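Local coordinates for protein alpha-galacturonidase (PDB 3FEF) that hydrolyses alpha-1,4-linked galacturonate, releasing alpha-D-galacturonate, as a family 4 glycosidase that needs NAD(+) and manganese, at residues E171-L179 with I265-L273. Sequence-based numbering, arbitrary orientation.
Sequences EVFGTQKLL and IPAAGDRHL. With SO4 (sulfate ion), chain E.
Glu171 lays its side chain over Ala268 and brings its carboxylate against the ring of His272. Its CB rests 4.0 Å from Ala268 CB, a methyl small enough to let the glutamate lie close over the loop. A bend at chi2 (-47°) turns the acid along that loop. There Glu171 OE1 accepts a hydrogen bond from Gly269 N (2.8 Å), met nearly along the C-O axis. Gly269 is the N-cap of helix 270-273, so the carboxylate ties down the residue that starts this helix, using its backbone N-H. A CB on this glycine would be pressed against Glu171 OE1. Glu171 OE1 also takes a weak bond from His272 ND1 (3.5 Å), close to the ring plane, with carboxylate and imidazole 63° apart. A water held by Arg271 NH2 reaches Glu171 OE2 only weakly, while Arg271 NH1 donates to sulfate O2 at 2.7 Å, the anion probably coming from the crystallisation liquor. Cut back to an alanine, Glu171 would probably leave Gly269 N without its acceptor and a gap beside the His272 ring.

One helical turn on, the small, branched Thr175 suits a close approach to backbone: its OG1 lies 3.3 Å from Ala267 CA. A chi1 of -59° sets OG1 there and leaves CG2 anti to the backbone N, facing Pro266 O and Ile265 CG2. Farther along, Leu179 CD2 meets Ile265 CD1 at 3.9 Å, apolar branches suited to a buried strand whose backbone pairs with strand 207-215. Glu171 adjoins His170, the probable proton donor, and His272 stacks on the metal ligand His206. The contact thus joins the helix following the last strand of the Rossmann-type sheet to the C-terminal domain, beside the metal-containing active site of a family 4 glycoside hydrolase.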
loop_
_atom_site.group_PDB
_atom_site.type_symbol
_atom_site.label_atom_id
_atom_site.label_comp_id
_atom_site.label_asym_id
_atom_site.label_seq_id
_atom_site.Cartn_x
_atom_site.Cartn_y
_atom_site.Cartn_z
ATOM N N GLU A 171 -10.935 -28.083 -8.440
ATOM C CA GLU A 171 -10.177 -28.791 -7.417
ATOM C C GLU A 171 -10.775 -28.620 -6.019
ATOM O O GLU A 171 -10.862 -29.577 -5.254
ATOM C CB GLU A 171 -8.708 -28.361 -7.426
ATOM C CG GLU A 171 -7.894 -29.042 -8.519
ATOM C CD GLU A 171 -8.147 -30.545 -8.577
ATOM O OE1 GLU A 171 -7.702 -31.273 -7.663
ATOM O OE2 GLU A 171 -8.801 -30.994 -9.534
ATOM N N VAL A 172 -11.193 -27.404 -5.680
ATOM C CA VAL A 172 -11.718 -27.174 -4.353
ATOM C C VAL A 172 -12.973 -28.037 -4.108
ATOM O O VAL A 172 -13.228 -28.452 -2.984
ATOM C CB VAL A 172 -12.001 -25.691 -4.102
ATOM C CG1 VAL A 172 -12.620 -25.501 -2.730
ATOM C CG2 VAL A 172 -10.712 -24.850 -4.242
ATOM N N PHE A 173 -13.742 -28.333 -5.157
ATOM C CA PHE A 173 -14.942 -29.148 -4.961
ATOM C C PHE A 173 -14.590 -30.515 -4.401
ATOM O O PHE A 173 -15.320 -31.061 -3.570
ATOM C CB PHE A 173 -15.766 -29.273 -6.253
ATOM C CG PHE A 173 -16.133 -27.950 -6.860
ATOM C CD1 PHE A 173 -16.272 -26.819 -6.059
ATOM C CD2 PHE A 173 -16.331 -27.831 -8.234
ATOM C CE1 PHE A 173 -16.584 -25.589 -6.613
ATOM C CE2 PHE A 173 -16.648 -26.608 -8.803
ATOM C CZ PHE A 173 -16.775 -25.478 -7.992
ATOM N N GLY A 174 -13.463 -31.064 -4.849
ATOM C CA GLY A 174 -13.024 -32.392 -4.408
ATOM C C GLY A 174 -12.646 -32.421 -2.939
ATOM O O GLY A 174 -12.786 -33.441 -2.272
ATOM N N THR A 175 -12.158 -31.301 -2.422
ATOM C CA THR A 175 -11.836 -31.236 -1.011
ATOM C C THR A 175 -13.089 -31.057 -0.172
ATOM O O THR A 175 -13.198 -31.602 0.921
ATOM C CB THR A 175 -10.812 -30.127 -0.704
ATOM O OG1 THR A 175 -9.629 -30.395 -1.471
ATOM C CG2 THR A 175 -10.448 -30.170 0.767
ATOM N N GLN A 176 -14.044 -30.302 -0.699
ATOM C CA GLN A 176 -15.333 -30.215 -0.062
ATOM C C GLN A 176 -16.026 -31.586 0.037
ATOM O O GLN A 176 -16.627 -31.899 1.055
ATOM C CB GLN A 176 -16.208 -29.229 -0.812
ATOM C CG GLN A 176 -15.957 -27.796 -0.411
ATOM C CD GLN A 176 -16.764 -26.846 -1.247
ATOM O OE1 GLN A 176 -16.549 -26.746 -2.453
ATOM N NE2 GLN A 176 -17.701 -26.137 -0.618
ATOM N N LYS A 177 -15.918 -32.408 -0.998
ATOM C CA LYS A 177 -16.549 -33.729 -0.961
ATOM C C LYS A 177 -15.836 -34.610 0.062
ATOM O O LYS A 177 -16.477 -35.385 0.774
ATOM C CB LYS A 177 -16.513 -34.405 -2.334
ATOM C CG LYS A 177 -17.285 -33.658 -3.430
ATOM C CD LYS A 177 -17.224 -34.425 -4.765
ATOM C CE LYS A 177 -17.855 -33.633 -5.910
ATOM N NZ LYS A 177 -19.289 -33.337 -5.648
ATOM N N LEU A 178 -14.512 -34.476 0.137
ATOM C CA LEU A 178 -13.719 -35.214 1.118
ATOM C C LEU A 178 -14.165 -34.858 2.528
ATOM O O LEU A 178 -14.364 -35.726 3.366
ATOM C CB LEU A 178 -12.229 -34.908 0.952
ATOM C CG LEU A 178 -11.312 -35.412 2.077
ATOM C CD1 LEU A 178 -11.353 -36.949 2.141
ATOM C CD2 LEU A 178 -9.891 -34.914 1.895
ATOM N N LEU A 179 -14.308 -33.564 2.792
ATOM C CA LEU A 179 -14.769 -33.102 4.089
ATOM C C LEU A 179 -16.217 -33.545 4.378
ATOM O O LEU A 179 -16.547 -33.896 5.512
ATOM C CB LEU A 179 -14.650 -31.579 4.168
ATOM C CG LEU A 179 -13.244 -30.957 4.200
ATOM C CD1 LEU A 179 -13.344 -29.457 3.928
ATOM C CD2 LEU A 179 -12.576 -31.198 5.549
ATOM N N ILE A 265 -5.966 -26.775 5.696
ATOM C CA ILE A 265 -6.288 -27.918 4.875
ATOM C C ILE A 265 -5.956 -27.685 3.395
ATOM O O ILE A 265 -6.546 -26.848 2.755
ATOM C CB ILE A 265 -7.781 -28.263 4.995
ATOM C CG1 ILE A 265 -8.146 -28.589 6.457
ATOM C CG2 ILE A 265 -8.151 -29.382 4.006
ATOM C CD1 ILE A 265 -9.661 -28.822 6.701
ATOM N N PRO A 266 -5.026 -28.470 2.841
ATOM C CA PRO A 266 -4.693 -28.295 1.440
ATOM C C PRO A 266 -5.931 -28.612 0.615
ATOM O O PRO A 266 -6.638 -29.576 0.912
ATOM C CB PRO A 266 -3.598 -29.330 1.209
ATOM C CG PRO A 266 -3.091 -29.687 2.599
ATOM C CD PRO A 266 -4.311 -29.605 3.448
ATOM N N ALA A 267 -6.216 -27.795 -0.392
ATOM C CA ALA A 267 -7.516 -27.891 -1.075
ATOM C C ALA A 267 -7.404 -28.122 -2.574
ATOM O O ALA A 267 -8.054 -27.434 -3.350
ATOM C CB ALA A 267 -8.356 -26.625 -0.787
ATOM N N ALA A 268 -6.562 -29.082 -2.962
ATOM C CA ALA A 268 -6.470 -29.606 -4.330
ATOM C C ALA A 268 -6.052 -31.077 -4.260
ATOM O O ALA A 268 -5.598 -31.540 -3.214
ATOM C CB ALA A 268 -5.451 -28.805 -5.179
ATOM N N GLY A 269 -6.189 -31.800 -5.370
ATOM C CA GLY A 269 -5.766 -33.195 -5.406
ATOM C C GLY A 269 -4.273 -33.318 -5.107
ATOM O O GLY A 269 -3.475 -32.425 -5.424
ATOM N N ASP A 270 -3.905 -34.424 -4.480
ATOM C CA ASP A 270 -2.524 -34.742 -4.186
ATOM C C ASP A 270 -1.599 -34.520 -5.407
ATOM O O ASP A 270 -0.496 -33.981 -5.287
ATOM C CB ASP A 270 -2.439 -36.190 -3.664
ATOM C CG ASP A 270 -2.829 -36.308 -2.182
ATOM O OD1 ASP A 270 -3.546 -35.418 -1.659
ATOM O OD2 ASP A 270 -2.394 -37.279 -1.513
ATOM N N ARG A 271 -2.066 -34.912 -6.584
ATOM C CA ARG A 271 -1.262 -34.821 -7.793
ATOM C C ARG A 271 -0.893 -33.369 -8.144
ATOM O O ARG A 271 0.119 -33.121 -8.791
ATOM C CB ARG A 271 -1.995 -35.496 -8.960
ATOM C CG ARG A 271 -3.391 -34.901 -9.211
ATOM C CD ARG A 271 -4.262 -35.782 -10.091
ATOM N NE ARG A 271 -3.769 -35.870 -11.459
ATOM C CZ ARG A 271 -4.224 -35.144 -12.479
ATOM N NH1 ARG A 271 -3.715 -35.311 -13.694
ATOM N NH2 ARG A 271 -5.182 -34.249 -12.297
ATOM N N HIS A 272 -1.717 -32.414 -7.733
ATOM C CA HIS A 272 -1.434 -31.005 -8.008
ATOM C C HIS A 272 -0.593 -30.387 -6.909
ATOM O O HIS A 272 0.337 -29.640 -7.190
ATOM C CB HIS A 272 -2.724 -30.206 -8.160
ATOM C CG HIS A 272 -3.459 -30.501 -9.424
ATOM N ND1 HIS A 272 -4.727 -31.043 -9.438
ATOM C CD2 HIS A 272 -3.099 -30.345 -10.719
ATOM C CE1 HIS A 272 -5.118 -31.205 -10.689
ATOM N NE2 HIS A 272 -4.154 -30.776 -11.486
ATOM N N LEU A 273 -0.930 -30.703 -5.660
ATOM C CA LEU A 273 -0.222 -30.172 -4.507
ATOM C C LEU A 273 1.231 -30.558 -4.603
ATOM O O LEU A 273 2.128 -29.774 -4.272
ATOM C CB LEU A 273 -0.797 -30.763 -3.209
ATOM C CG LEU A 273 -2.216 -30.340 -2.791
ATOM C CD1 LEU A 273 -2.724 -31.175 -1.597
ATOM C CD2 LEU A 273 -2.301 -28.816 -2.496
HETATM S S SO4 E . -6.120 -32.967 -15.987
HETATM O O1 SO4 E . -7.253 -33.812 -16.351
HETATM O O2 SO4 E . -4.981 -33.779 -15.576
HETATM O O3 SO4 E . -6.527 -32.102 -14.888
HETATM O O4 SO4 E . -5.746 -32.142 -17.126
HETATM O O HOH W 1 -7.415 -33.941 -10.702
#